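Local atomic coordinates of pectate lyase (Cellvibrio cellulosa, PDB entry 1GXM), a protein that cleaves pectate (polygalacturonate) by anti-beta-elimination, this chain being the catalytic module of a larger family 10 polysaccharide lyase. Residues R12-D17 with Q229-E234; A22-N27 with T76-V81; V40-Q45 with V59-G64; N66-I71 with F119-G124; E212-S217 with V243-S248. All blocks are in the same frame, centred on the assembly; numbering follows the deposited sequence.

Contact 1. Residues R12-D17 with Q229-E234; sequences RMLTLD and QPQTAE
R12 binds the backbone of Q231 twice, with its own carbonyl and with its guanidinium. The amide N of Q231 donates to R12 O over 2.7 Å with an N-H...O angle of 160°, and it lies in the plane of that carbonyl. In the conformer described, one of two deposited for R12, NE and NH2 both approach Q231 O, at 2.6 Å and 2.8 Å. Both bonds are strongly bent and weak, so this side-chain grip is provisional. The arginine chain reaches this point because it bends at chi2 and chi3 (both -61°), which folds NE back over the Q231 carbonyl while CB of Q231 lies over one face of the guanidinium. Beside this pair the thioether of M13 packs on the proline ring, with SD 3.6 Å from P230 CA, and L14 crosses the Q231 chain at about a right angle, bringing CD1 3.8 Å from Q231 CD.

The second shell fixes Q231. Its NE2 donates to Q229 O at 2.8 Å from well above the carbonyl plane, and it also bonds L226 O, while OE1 pairs with Y331 OH. A water accepts from L14 N and lies 2.8 Å from Q229 O. Q231 is the centre of an inverse gamma turn, and the next residue, T232, is an N-cap whose OG1 caps I235 N.

In this conformer R12 NH2 also forms a salt bridge with E236, linking the segment ahead of helix 20-28 to the first turn of helix 233-246. L14 also leans on V329 of helix 318-329, and Q229 on V171 and T175 of helix 161-181.

Contact 2. Residues A22-N27 with T76-V81; sequences ANWLNN and TITEMV
The axes of segments 22-27 and 77-81, carrying W24 and L25 against I77, T78 and V81, approach to 9.8 Å with their N-to-C directions 57° apart. The helix pair belongs to the predominantly helical core of this module, whose family falls in the six-hairpin clan. No direct hydrogen bond spans the two segments, so side-chain packing carries the contact.

W24 reaches across with CG anti to the backbone N (chi1 166°), which sends the six-membered end of the indole toward the start of helix 77-90. Its CZ2 lies 3.8 Å from I77 CD1, and the two side chains cross at about a right angle. T78 OG1 stands in the ring plane at the edge, 3.6 Å from W24 CZ2. One turn further along, V81 takes over: its CG1 sits 3.5 Å from the backbone O of L25 and 4.0 Å from L25 CD2. The CG2 branch of V81 turns toward L25 CG, so both methyls of the valine are used.

Helix 136-148 closes in on the same residues, with Y139 stacked on the W24 ring, V143 also touching W24, and F146 against L25. T78 OG1 is hydrogen-bonded to G74 O, and its side chain is about 4 Å from a glycerol that probably came from the crystallisation liquor. Polar linkage between the helices is indirect: one water accepts from W24 NE1 at 2.9 Å and donates to T78 OG1 at 2.8 Å.

Contact 3. Residues V40-Q45 with V59-G64; sequences VLSYQQ and VGNGGG
Y43 and S42 grip the backbone of residues 60-62 at the tightest part of the contact. S42 OG accepts from G62 N at 2.7 Å along a nearly straight line (165°), and it is also bonded to V39 O. Next to it the phenol of Y43 lies across the chain: OH donates to G60 O over 2.7 Å, that oxygen lying near the ring plane at its edge. V59 adds its CG2 methyl 3.4 Å from Y43 OH. G62 CA sits over one ring face, 3.7 Å from the centroid and 23° off the normal, a CH-pi contact. With CG of Y43 beside the backbone N (chi1 -73°), the ring swings back over the glycine although its CB starts away from it.

The partner is a glycine-rich loop running along the chain that leaves helix 37-42. G64, at positive phi, donates from N to S42 O at 2.9 Å. Q45 NE2 gives its better bond to Y43 O, 2.8 Å away, and a weak one to G64 O.

Toward solvent the packing thins. N61, an exposed residue, rests its CB 3.5 Å from S42 OG and makes no hydrogen bond across, and G63, also exposed, buries no surface here.

Contact 4. Residues N66-I71 with F119-G124; sequences NESGTI and FYPLKG
A two-stranded antiparallel ladder, 69-70 with 119-120, pairs G69 with Y120 and T70 with F119. At the hydrogen-bonded pair, G69 N donates to Y120 O at 2.9 Å and Y120 N returns a straighter bond to G69 O at 3.0 Å (162°). T70 and F119 form the adjoining non-hydrogen-bonded pair, with side chains on the same face of the sheet.

There the threonine lies side by side with the phenylalanine and presents its oxygen and CB to one ring face. T70 OG1 stands 3.4 Å above the ring plane, over the centre, and T70 CB is 3.6 Å from the centroid, a CH-pi contact. This follows from chi1 -174°, which places OG1 anti to the backbone N. The hydroxyl is also bound to Q118 O and D72 N, so its place over the ring is fixed by polar partners as well as by packing.

Beyond the ladder, P121 follows a cis peptide bond, and S68 meets the turned chain by donating from OG to P121 O at 2.8 Å. A water donates in turn to S68 OG, at 2.7 Å.

The far face carries the Y120 side chain, which leads away from the partner strand to F105 and S109 of helix 93-109. I71 touches L106 of that helix, while the T70 backbone bonds W50 on a neighbouring loop and T70 O receives T76 OG1, just ahead of helix 77-90.

Contact 5. Residues E212-S217 with V243-S248; sequences ESLSGS and VAWFNS
A backbone bond from N247 N to V243 O, 2.9 Å long, closes the last turn of helix 233-246, the turn that brings W245 and F246 against L214 and G216. Across the contact itself no hydrogen bond forms. The W245 indole instead bonds N286 OD1 through NE1, and L214 packs beside that polar atom, its CD1 lying 3.6 Å from NE1 and 3.9 Å from CE2. The two side chains cross obliquely, and L214 CB touches W245 CZ2 as well. W245 extends with CG anti to the backbone N (chi1 179°), which sends the benzo end of the indole toward the 214-216 backbone, where G216 CA meets its edge at CH2, 4.2 Å away.

F246 approaches differently. G216 O lies in the plane of the phenyl ring at its edge, 3.3 Å from both CE1 and CZ. This oxygen is buried by the contact and has no hydrogen-bonding partner in the model, so the slightly positive ring hydrogens probably give it modest electrostatic relief. The preceding residue, W245, also bears on F246: its CZ3 stands 3.6 Å above the phenyl plane, over its centre, so the two neighbours on the helix pack edge onto face.

Strand 214-215 pairs antiparallel with strand 280-281, L214 bonding Y281 through the backbone, and the Y281 ring meets W245 edge-to-face. The end of helix 233-246 thus touches this strand pair through W245, while F246 reaches S219, V220 and L223 of helix 219-226 and I322 of helix 318-329.

How the contacts relate
Contacts 2, 3 and 4 form one connected region. T76 OG1 of contact 2 lies 2.7 Å from T70 O of contact 4, a probable hydrogen bond; E79 CG packs 3.5 Å from V40 CG1 of contact 3; and Q45 OE1 of contact 3 is 3.0 Å from E67 N of contact 4. Contact 1 joins this region through packing of L16 O on A22 CB, 3.8 Å apart, and encloses contacts 2, 3 and 4 along the chain. Contact 5 shares helix 233-246 with contact 1, centres about 20 Å apart, yet sits across the chain's centre from contacts 2 to 4. The glycerol lies near contact 2, by T78 and E79.

Contact 1. Residues R12-D17 with Q229-E234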
# COMPACT_ATOMS: atom_id res chain seq x y z
N ARG A 12 -17.91 0.62 -16.27
CA ARG A 12 -16.46 0.54 -16.16
C ARG A 12 -16.04 0.23 -14.70
O ARG A 12 -14.92 0.53 -14.33
CB ARG A 12 -15.83 1.85 -16.66
CG ARG A 12 -16.18 2.27 -18.09
CD ARG A 12 -15.77 1.30 -19.19
NE ARG A 12 -14.33 1.03 -19.30
CZ ARG A 12 -13.79 -0.14 -19.67
NH1 ARG A 12 -14.53 -1.18 -20.02
NH2 ARG A 12 -12.47 -0.26 -19.69
N MET A 13 -16.91 -0.37 -13.89
CA MET A 13 -16.60 -0.65 -12.47
C MET A 13 -16.46 -2.14 -12.21
O MET A 13 -17.36 -2.92 -12.47
CB MET A 13 -17.66 -0.09 -11.52
CG MET A 13 -17.77 1.42 -11.54
SD MET A 13 -16.28 2.24 -11.05
CE MET A 13 -16.33 2.06 -9.33
N LEU A 14 -15.32 -2.53 -11.65
CA LEU A 14 -15.07 -3.92 -11.30
C LEU A 14 -15.64 -4.22 -9.94
O LEU A 14 -15.77 -3.34 -9.08
CB LEU A 14 -13.56 -4.18 -11.26
CG LEU A 14 -12.85 -3.93 -12.58
CD1 LEU A 14 -11.34 -4.01 -12.37
CD2 LEU A 14 -13.33 -4.92 -13.63
N THR A 15 -15.96 -5.49 -9.71
CA THR A 15 -16.38 -5.93 -8.39
C THR A 15 -15.31 -5.66 -7.35
O THR A 15 -14.11 -5.72 -7.64
CB THR A 15 -16.76 -7.42 -8.40
OG1 THR A 15 -17.31 -7.78 -7.13
CG2 THR A 15 -15.53 -8.32 -8.57
N LEU A 16 -15.74 -5.34 -6.15
CA LEU A 16 -14.85 -5.22 -5.01
C LEU A 16 -14.70 -6.55 -4.29
O LEU A 16 -13.88 -6.69 -3.39
CB LEU A 16 -15.35 -4.14 -4.06
CG LEU A 16 -15.32 -2.72 -4.61
CD1 LEU A 16 -16.06 -1.78 -3.64
CD2 LEU A 16 -13.89 -2.21 -4.86
N ASP A 17 -15.51 -7.54 -4.67
CA ASP A 17 -15.43 -8.87 -4.09
C ASP A 17 -14.14 -9.56 -4.52
O ASP A 17 -13.95 -9.88 -5.69
CB ASP A 17 -16.63 -9.72 -4.52
CG ASP A 17 -16.66 -11.07 -3.81
OD1 ASP A 17 -16.43 -11.10 -2.60
OD2 ASP A 17 -16.92 -12.16 -4.39
N GLN A 229 -11.09 1.73 -9.14
CA GLN A 229 -11.40 2.96 -9.85
C GLN A 229 -12.22 2.71 -11.10
O GLN A 229 -12.23 1.60 -11.64
CB GLN A 229 -10.11 3.69 -10.22
CG GLN A 229 -9.34 4.12 -9.00
CD GLN A 229 -10.21 5.01 -8.12
OE1 GLN A 229 -10.51 6.14 -8.51
NE2 GLN A 229 -10.65 4.50 -6.98
N PRO A 230 -12.94 3.74 -11.55
CA PRO A 230 -13.56 3.65 -12.87
C PRO A 230 -12.51 3.26 -13.88
O PRO A 230 -11.45 3.89 -13.95
CB PRO A 230 -14.06 5.08 -13.12
CG PRO A 230 -14.27 5.67 -11.78
CD PRO A 230 -13.21 5.05 -10.92
N GLN A 231 -12.79 2.19 -14.61
CA GLN A 231 -11.83 1.62 -15.54
C GLN A 231 -11.83 2.36 -16.87
O GLN A 231 -12.33 1.89 -17.86
CB GLN A 231 -12.08 0.13 -15.74
CG GLN A 231 -11.92 -0.69 -14.47
CD GLN A 231 -10.49 -0.69 -13.97
OE1 GLN A 231 -9.60 -1.25 -14.61
NE2 GLN A 231 -10.27 -0.06 -12.82
N THR A 232 -11.19 3.51 -16.87
CA THR A 232 -10.99 4.26 -18.10
C THR A 232 -10.10 3.43 -19.01
O THR A 232 -9.45 2.47 -18.57
CB THR A 232 -10.31 5.61 -17.83
OG1 THR A 232 -8.97 5.39 -17.36
CG2 THR A 232 -10.97 6.40 -16.70
N ALA A 233 -10.02 3.80 -20.27
CA ALA A 233 -9.11 3.12 -21.19
C ALA A 233 -7.71 3.00 -20.62
O ALA A 233 -7.08 1.94 -20.65
CB ALA A 233 -9.06 3.84 -22.52
N GLU A 234 -7.21 4.11 -20.11
CA GLU A 234 -5.85 4.15 -19.59
C GLU A 234 -5.69 3.30 -18.35
O GLU A 234 -4.67 2.63 -18.18
CB GLU A 234 -5.38 5.57 -19.29
CG GLU A 234 -3.87 5.60 -19.03
CD GLU A 234 -3.30 6.96 -18.67
OE1 GLU A 234 -4.06 7.96 -18.65
OE2 GLU A 234 -2.09 7.02 -18.40
O HOH W 1 -13.50 -0.66 -10.63

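Contact 2. Residues A22-N27 with T76-V81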
# COMPACT_ATOMS: atom_id res chain seq x y z
N ALA A 22 -9.83 -3.69 -0.83
CA ALA A 22 -11.13 -3.67 -0.20
C ALA A 22 -11.17 -4.66 0.98
O ALA A 22 -11.76 -4.37 2.02
CB ALA A 22 -12.19 -4.06 -1.20
N ASN A 23 -10.53 -5.81 0.81
CA ASN A 23 -10.48 -6.79 1.89
C ASN A 23 -9.72 -6.20 3.08
O ASN A 23 -10.11 -6.34 4.24
CB ASN A 23 -9.79 -8.06 1.43
CG ASN A 23 -10.65 -8.95 0.55
OD1 ASN A 23 -10.14 -9.86 -0.11
ND2 ASN A 23 -11.94 -8.70 0.54
N TRP A 24 -8.61 -5.52 2.80
CA TRP A 24 -7.86 -4.88 3.86
C TRP A 24 -8.74 -3.88 4.62
O TRP A 24 -8.76 -3.82 5.85
CB TRP A 24 -6.59 -4.18 3.32
CG TRP A 24 -6.06 -3.29 4.35
CD1 TRP A 24 -5.27 -3.64 5.40
CD2 TRP A 24 -6.40 -1.93 4.53
NE1 TRP A 24 -5.09 -2.56 6.22
CE2 TRP A 24 -5.77 -1.49 5.70
CE3 TRP A 24 -7.16 -1.00 3.80
CZ2 TRP A 24 -5.88 -0.19 6.17
CZ3 TRP A 24 -7.27 0.30 4.27
CH2 TRP A 24 -6.64 0.67 5.44
N LEU A 25 -9.46 -3.06 3.88
CA LEU A 25 -10.23 -1.98 4.49
C LEU A 25 -11.35 -2.58 5.35
O LEU A 25 -11.58 -2.18 6.49
CB LEU A 25 -10.82 -1.08 3.42
CG LEU A 25 -11.46 0.21 3.92
CD1 LEU A 25 -11.33 1.30 2.86
CD2 LEU A 25 -12.94 -0.01 4.27
N ASN A 26 -12.05 -3.54 4.79
CA ASN A 26 -13.15 -4.11 5.55
C ASN A 26 -12.66 -4.80 6.80
O ASN A 26 -13.31 -4.72 7.84
CB ASN A 26 -14.01 -5.00 4.65
CG ASN A 26 -14.91 -4.16 3.74
OD1 ASN A 26 -15.64 -3.26 4.20
ND2 ASN A 26 -14.83 -4.41 2.44
N ASN A 27 -11.50 -5.44 6.74
CA ASN A 27 -10.89 -6.02 7.93
C ASN A 27 -10.53 -4.96 8.96
O ASN A 27 -10.68 -5.18 10.17
CB ASN A 27 -9.63 -6.74 7.56
CG ASN A 27 -9.90 -8.15 7.07
OD1 ASN A 27 -9.08 -8.74 6.36
ND2 ASN A 27 -11.11 -8.64 7.33
N THR A 76 -2.55 5.28 10.72
CA THR A 76 -3.49 6.29 10.28
C THR A 76 -4.64 5.67 9.51
O THR A 76 -5.81 5.81 9.88
CB THR A 76 -2.82 7.42 9.50
OG1 THR A 76 -1.85 8.05 10.34
CG2 THR A 76 -3.84 8.53 9.19
N ILE A 77 -4.31 4.97 8.44
CA ILE A 77 -5.33 4.38 7.58
C ILE A 77 -6.14 3.33 8.32
O ILE A 77 -7.36 3.26 8.14
CB ILE A 77 -4.73 3.87 6.25
CG1 ILE A 77 -3.62 2.83 6.47
CG2 ILE A 77 -4.23 5.06 5.45
CD1 ILE A 77 -3.12 2.17 5.18
N THR A 78 -5.51 2.55 9.18
CA THR A 78 -6.23 1.52 9.91
C THR A 78 -7.07 2.17 11.00
O THR A 78 -8.25 1.89 11.13
CB THR A 78 -5.27 0.53 10.52
OG1 THR A 78 -4.42 -0.01 9.51
CG2 THR A 78 -6.04 -0.65 11.08
N GLU A 79 -6.45 3.04 11.79
CA GLU A 79 -7.15 3.72 12.88
C GLU A 79 -8.37 4.46 12.38
O GLU A 79 -9.43 4.43 13.02
CB GLU A 79 -6.22 4.70 13.61
CG GLU A 79 -5.15 4.05 14.47
CD GLU A 79 -3.88 3.72 13.74
OE1 GLU A 79 -3.88 3.67 12.50
OE2 GLU A 79 -2.86 3.50 14.42
N MET A 80 -8.26 5.13 11.25
CA MET A 80 -9.38 5.95 10.79
C MET A 80 -10.54 5.09 10.31
O MET A 80 -11.70 5.47 10.50
CB MET A 80 -8.96 7.01 9.78
CG MET A 80 -9.01 6.56 8.37
SD MET A 80 -7.92 7.52 7.43
CE MET A 80 -9.01 8.77 6.80
N VAL A 81 -10.25 3.95 9.70
CA VAL A 81 -11.31 3.07 9.22
C VAL A 81 -12.01 2.49 10.44
O VAL A 81 -13.23 2.45 10.52
CB VAL A 81 -10.75 1.97 8.30
CG1 VAL A 81 -11.79 0.91 8.02
CG2 VAL A 81 -10.25 2.58 7.00
O HOH W 2 -3.91 -2.66 8.90

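Contact 3. Residues V40-Q45 with V59-G64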
# COMPACT_ATOMS: atom_id res chain seq x y z
N VAL A 40 -7.27 4.05 21.02
CA VAL A 40 -6.86 4.44 19.67
C VAL A 40 -7.03 5.92 19.46
O VAL A 40 -6.14 6.60 18.98
CB VAL A 40 -7.64 3.64 18.61
CG1 VAL A 40 -7.33 4.15 17.22
CG2 VAL A 40 -7.30 2.20 18.74
N LEU A 41 -8.19 6.43 19.84
CA LEU A 41 -8.50 7.83 19.66
C LEU A 41 -7.44 8.71 20.33
O LEU A 41 -7.02 9.75 19.81
CB LEU A 41 -9.87 8.12 20.25
CG LEU A 41 -10.33 9.57 20.26
CD1 LEU A 41 -10.38 10.19 18.85
CD2 LEU A 41 -11.69 9.63 20.91
N SER A 42 -7.02 8.28 21.51
CA SER A 42 -6.17 9.08 22.37
C SER A 42 -4.74 9.23 21.86
O SER A 42 -4.02 10.08 22.37
CB SER A 42 -6.14 8.51 23.78
OG SER A 42 -5.39 7.33 23.83
N TYR A 43 -4.35 8.46 20.85
CA TYR A 43 -3.02 8.60 20.24
C TYR A 43 -3.02 9.39 18.94
O TYR A 43 -1.97 9.61 18.37
CB TYR A 43 -2.38 7.23 20.02
CG TYR A 43 -1.94 6.64 21.31
CD1 TYR A 43 -0.71 6.96 21.86
CD2 TYR A 43 -2.78 5.82 22.03
CE1 TYR A 43 -0.31 6.46 23.08
CE2 TYR A 43 -2.40 5.32 23.27
CZ TYR A 43 -1.16 5.66 23.79
OH TYR A 43 -0.77 5.17 25.03
N GLN A 44 -4.18 9.83 18.48
CA GLN A 44 -4.22 10.65 17.30
C GLN A 44 -3.46 11.94 17.55
O GLN A 44 -3.63 12.59 18.58
CB GLN A 44 -5.65 10.96 16.90
CG GLN A 44 -5.75 11.48 15.49
CD GLN A 44 -7.17 11.73 15.04
OE1 GLN A 44 -8.07 11.86 15.87
NE2 GLN A 44 -7.38 11.79 13.73
N GLN A 45 -2.59 12.29 16.63
CA GLN A 45 -1.82 13.51 16.73
C GLN A 45 -2.69 14.69 16.36
O GLN A 45 -3.77 14.54 15.78
CB GLN A 45 -0.60 13.46 15.81
CG GLN A 45 0.30 12.25 16.09
CD GLN A 45 0.83 12.22 17.50
OE1 GLN A 45 1.80 12.90 17.81
NE2 GLN A 45 0.24 11.39 18.34
N VAL A 59 -1.68 -0.81 25.81
CA VAL A 59 -1.45 0.49 26.44
C VAL A 59 -2.73 1.17 26.89
O VAL A 59 -3.81 0.93 26.35
CB VAL A 59 -0.63 1.46 25.52
CG1 VAL A 59 0.70 0.86 25.13
CG2 VAL A 59 -1.43 1.88 24.29
N GLY A 60 -2.58 2.03 27.88
CA GLY A 60 -3.61 2.94 28.31
C GLY A 60 -3.64 4.13 27.37
O GLY A 60 -2.89 4.22 26.40
N ASN A 61 -4.54 5.06 27.67
CA ASN A 61 -4.72 6.21 26.81
C ASN A 61 -3.45 7.02 26.71
O ASN A 61 -2.68 7.13 27.66
CB ASN A 61 -5.82 7.12 27.32
CG ASN A 61 -7.21 6.64 26.99
OD1 ASN A 61 -7.44 5.45 26.69
ND2 ASN A 61 -8.16 7.56 27.02
N GLY A 62 -3.28 7.62 25.54
CA GLY A 62 -2.18 8.51 25.27
C GLY A 62 -2.55 9.95 25.55
O GLY A 62 -3.58 10.26 26.16
N GLY A 63 -1.69 10.84 25.12
CA GLY A 63 -1.87 12.26 25.28
C GLY A 63 -1.84 13.00 23.97
O GLY A 63 -1.51 14.19 23.91
N GLY A 64 -2.25 12.30 22.91
CA GLY A 64 -2.25 12.87 21.60
C GLY A 64 -0.81 13.05 21.17
O GLY A 64 0.00 12.14 21.26

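Contact 4. Residues N66-I71 with F119-G124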
# COMPACT_ATOMS: atom_id res chain seq x y z
N ASN A 66 2.11 15.99 18.89
CA ASN A 66 2.30 16.95 17.83
C ASN A 66 3.32 16.47 16.81
O ASN A 66 3.95 17.28 16.11
CB ASN A 66 2.74 18.29 18.41
CG ASN A 66 2.48 19.42 17.48
OD1 ASN A 66 3.38 20.22 17.19
ND2 ASN A 66 1.26 19.50 16.99
N GLU A 67 3.48 15.16 16.74
CA GLU A 67 4.46 14.58 15.84
C GLU A 67 3.83 14.38 14.48
O GLU A 67 2.62 14.51 14.28
CB GLU A 67 4.97 13.25 16.38
CG GLU A 67 5.80 13.39 17.66
CD GLU A 67 7.10 14.22 17.54
OE1 GLU A 67 7.57 14.55 16.43
OE2 GLU A 67 7.68 14.57 18.60
N SER A 68 4.68 14.10 13.50
CA SER A 68 4.18 13.73 12.19
C SER A 68 3.34 12.47 12.29
O SER A 68 3.60 11.58 13.09
CB SER A 68 5.32 13.50 11.22
OG SER A 68 5.98 14.71 10.96
N GLY A 69 2.29 12.44 11.49
CA GLY A 69 1.54 11.23 11.26
C GLY A 69 2.25 10.38 10.23
O GLY A 69 3.11 10.85 9.51
N THR A 70 1.87 9.12 10.18
CA THR A 70 2.45 8.21 9.23
C THR A 70 1.44 7.25 8.68
O THR A 70 0.43 6.95 9.31
CB THR A 70 3.65 7.48 9.85
OG1 THR A 70 4.30 6.68 8.85
CG2 THR A 70 3.25 6.52 10.93
N ILE A 71 1.71 6.78 7.47
CA ILE A 71 0.96 5.68 6.87
C ILE A 71 1.81 4.41 6.78
O ILE A 71 1.44 3.45 6.11
CB ILE A 71 0.41 6.08 5.49
CG1 ILE A 71 1.51 6.54 4.56
CG2 ILE A 71 -0.62 7.17 5.66
CD1 ILE A 71 1.08 6.63 3.11
N PHE A 119 5.55 9.88 5.95
CA PHE A 119 5.35 10.69 7.14
C PHE A 119 5.01 12.09 6.70
O PHE A 119 5.58 12.60 5.73
CB PHE A 119 6.60 10.77 8.00
CG PHE A 119 6.85 9.58 8.84
CD1 PHE A 119 7.41 8.45 8.29
CD2 PHE A 119 6.57 9.59 10.19
CE1 PHE A 119 7.67 7.35 9.06
CE2 PHE A 119 6.85 8.48 10.96
CZ PHE A 119 7.38 7.37 10.40
N TYR A 120 4.14 12.74 7.46
CA TYR A 120 3.75 14.10 7.17
C TYR A 120 3.38 14.80 8.48
O TYR A 120 2.67 14.20 9.26
CB TYR A 120 2.54 14.12 6.25
CG TYR A 120 2.27 15.52 5.77
CD1 TYR A 120 3.04 16.09 4.77
CD2 TYR A 120 1.27 16.29 6.36
CE1 TYR A 120 2.82 17.39 4.34
CE2 TYR A 120 1.03 17.60 5.92
CZ TYR A 120 1.82 18.13 4.92
OH TYR A 120 1.58 19.41 4.49
N PRO A 121 3.79 16.05 8.73
CA PRO A 121 4.70 16.85 7.92
C PRO A 121 5.97 16.11 7.57
O PRO A 121 6.41 15.22 8.29
CB PRO A 121 4.97 18.07 8.81
CG PRO A 121 3.68 18.20 9.53
CD PRO A 121 3.28 16.80 9.89
N LEU A 122 6.54 16.50 6.46
CA LEU A 122 7.71 15.83 5.91
C LEU A 122 8.86 15.84 6.88
O LEU A 122 9.17 16.87 7.49
CB LEU A 122 8.12 16.47 4.60
CG LEU A 122 7.07 16.42 3.51
CD1 LEU A 122 7.59 17.06 2.24
CD2 LEU A 122 6.58 14.98 3.26
N LYS A 123 9.48 14.69 7.02
CA LYS A 123 10.61 14.52 7.92
C LYS A 123 11.95 14.52 7.20
O LYS A 123 13.00 14.58 7.86
CB LYS A 123 10.44 13.22 8.67
CG LYS A 123 9.42 13.30 9.79
CD LYS A 123 10.14 13.38 11.15
CE LYS A 123 9.34 14.07 12.22
NZ LYS A 123 9.64 15.52 12.35
N GLY A 124 11.93 14.49 5.88
CA GLY A 124 13.14 14.43 5.10
C GLY A 124 13.55 13.00 4.85
O GLY A 124 13.10 12.07 5.51
O HOH W 3 6.50 16.93 12.37

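Contact 5. Residues E212-S217 with V243-S248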
# COMPACT_ATOMS: atom_id res chain seq x y z
N GLU A 212 16.26 0.91 -5.87
CA GLU A 212 15.41 1.20 -7.02
C GLU A 212 15.16 -0.10 -7.77
O GLU A 212 16.08 -0.84 -8.07
CB GLU A 212 16.07 2.20 -7.96
CG GLU A 212 16.60 3.47 -7.28
CD GLU A 212 18.07 3.36 -6.84
OE1 GLU A 212 18.54 2.28 -6.39
OE2 GLU A 212 18.80 4.37 -6.95
N SER A 213 13.90 -0.32 -8.08
CA SER A 213 13.45 -1.63 -8.50
C SER A 213 11.99 -1.61 -8.83
O SER A 213 11.29 -0.66 -8.50
CB SER A 213 13.66 -2.62 -7.37
OG SER A 213 13.05 -2.15 -6.19
N LEU A 214 11.54 -2.66 -9.49
CA LEU A 214 10.11 -2.98 -9.46
C LEU A 214 9.84 -3.81 -8.23
O LEU A 214 10.56 -4.76 -7.91
CB LEU A 214 9.70 -3.76 -10.69
CG LEU A 214 9.96 -3.01 -12.00
CD1 LEU A 214 9.62 -3.91 -13.16
CD2 LEU A 214 9.18 -1.75 -12.07
N SER A 215 8.77 -3.46 -7.54
CA SER A 215 8.41 -4.11 -6.29
C SER A 215 7.40 -5.21 -6.54
O SER A 215 6.26 -4.97 -6.89
CB SER A 215 7.78 -3.12 -5.32
OG SER A 215 7.41 -3.78 -4.11
N GLY A 216 7.83 -6.44 -6.30
CA GLY A 216 6.93 -7.56 -6.38
C GLY A 216 5.90 -7.53 -5.26
O GLY A 216 4.79 -8.00 -5.44
N SER A 217 6.28 -7.00 -4.11
CA SER A 217 5.41 -6.98 -2.94
C SER A 217 4.38 -5.87 -2.99
O SER A 217 3.22 -6.09 -2.71
CB SER A 217 6.25 -6.84 -1.68
OG SER A 217 7.18 -5.80 -1.84
N VAL A 243 -0.82 -6.62 -14.22
CA VAL A 243 -1.20 -8.01 -13.99
C VAL A 243 -0.41 -8.92 -14.93
O VAL A 243 0.06 -9.97 -14.53
CB VAL A 243 -2.71 -8.21 -14.19
CG1 VAL A 243 -3.05 -9.69 -14.29
CG2 VAL A 243 -3.47 -7.51 -13.07
N ALA A 244 -0.24 -8.50 -16.18
CA ALA A 244 0.55 -9.26 -17.13
C ALA A 244 1.99 -9.41 -16.65
O ALA A 244 2.61 -10.43 -16.82
CB ALA A 244 0.51 -8.63 -18.48
N TRP A 245 2.52 -8.36 -16.04
CA TRP A 245 3.86 -8.41 -15.50
C TRP A 245 3.94 -9.45 -14.40
O TRP A 245 4.84 -10.27 -14.39
CB TRP A 245 4.30 -7.03 -15.01
CG TRP A 245 5.65 -6.99 -14.41
CD1 TRP A 245 6.83 -6.82 -15.05
CD2 TRP A 245 5.96 -7.16 -13.03
NE1 TRP A 245 7.87 -6.87 -14.16
CE2 TRP A 245 7.36 -7.05 -12.90
CE3 TRP A 245 5.19 -7.35 -11.89
CZ2 TRP A 245 8.00 -7.14 -11.68
CZ3 TRP A 245 5.83 -7.44 -10.68
CH2 TRP A 245 7.21 -7.34 -10.58
N PHE A 246 2.98 -9.46 -13.50
CA PHE A 246 2.98 -10.43 -12.42
C PHE A 246 2.86 -11.84 -12.96
O PHE A 246 3.45 -12.78 -12.43
CB PHE A 246 1.84 -10.17 -11.45
CG PHE A 246 2.22 -9.29 -10.31
CD1 PHE A 246 2.98 -9.80 -9.28
CD2 PHE A 246 1.87 -7.95 -10.27
CE1 PHE A 246 3.38 -9.02 -8.25
CE2 PHE A 246 2.24 -7.17 -9.22
CZ PHE A 246 3.01 -7.69 -8.21
N ASN A 247 2.09 -11.97 -14.04
CA ASN A 247 1.78 -13.26 -14.62
C ASN A 247 2.73 -13.69 -15.71
O ASN A 247 2.44 -14.63 -16.44
CB ASN A 247 0.35 -13.25 -15.17
CG ASN A 247 -0.17 -14.61 -15.45
OD1 ASN A 247 0.00 -15.52 -14.66
ND2 ASN A 247 -0.84 -14.76 -16.58
N SER A 248 3.87 -13.01 -15.82
CA SER A 248 4.83 -13.32 -16.86
C SER A 248 5.91 -14.23 -16.32
O SER A 248 6.40 -14.03 -15.22
CB SER A 248 5.52 -12.06 -17.34
OG SER A 248 6.56 -12.36 -18.25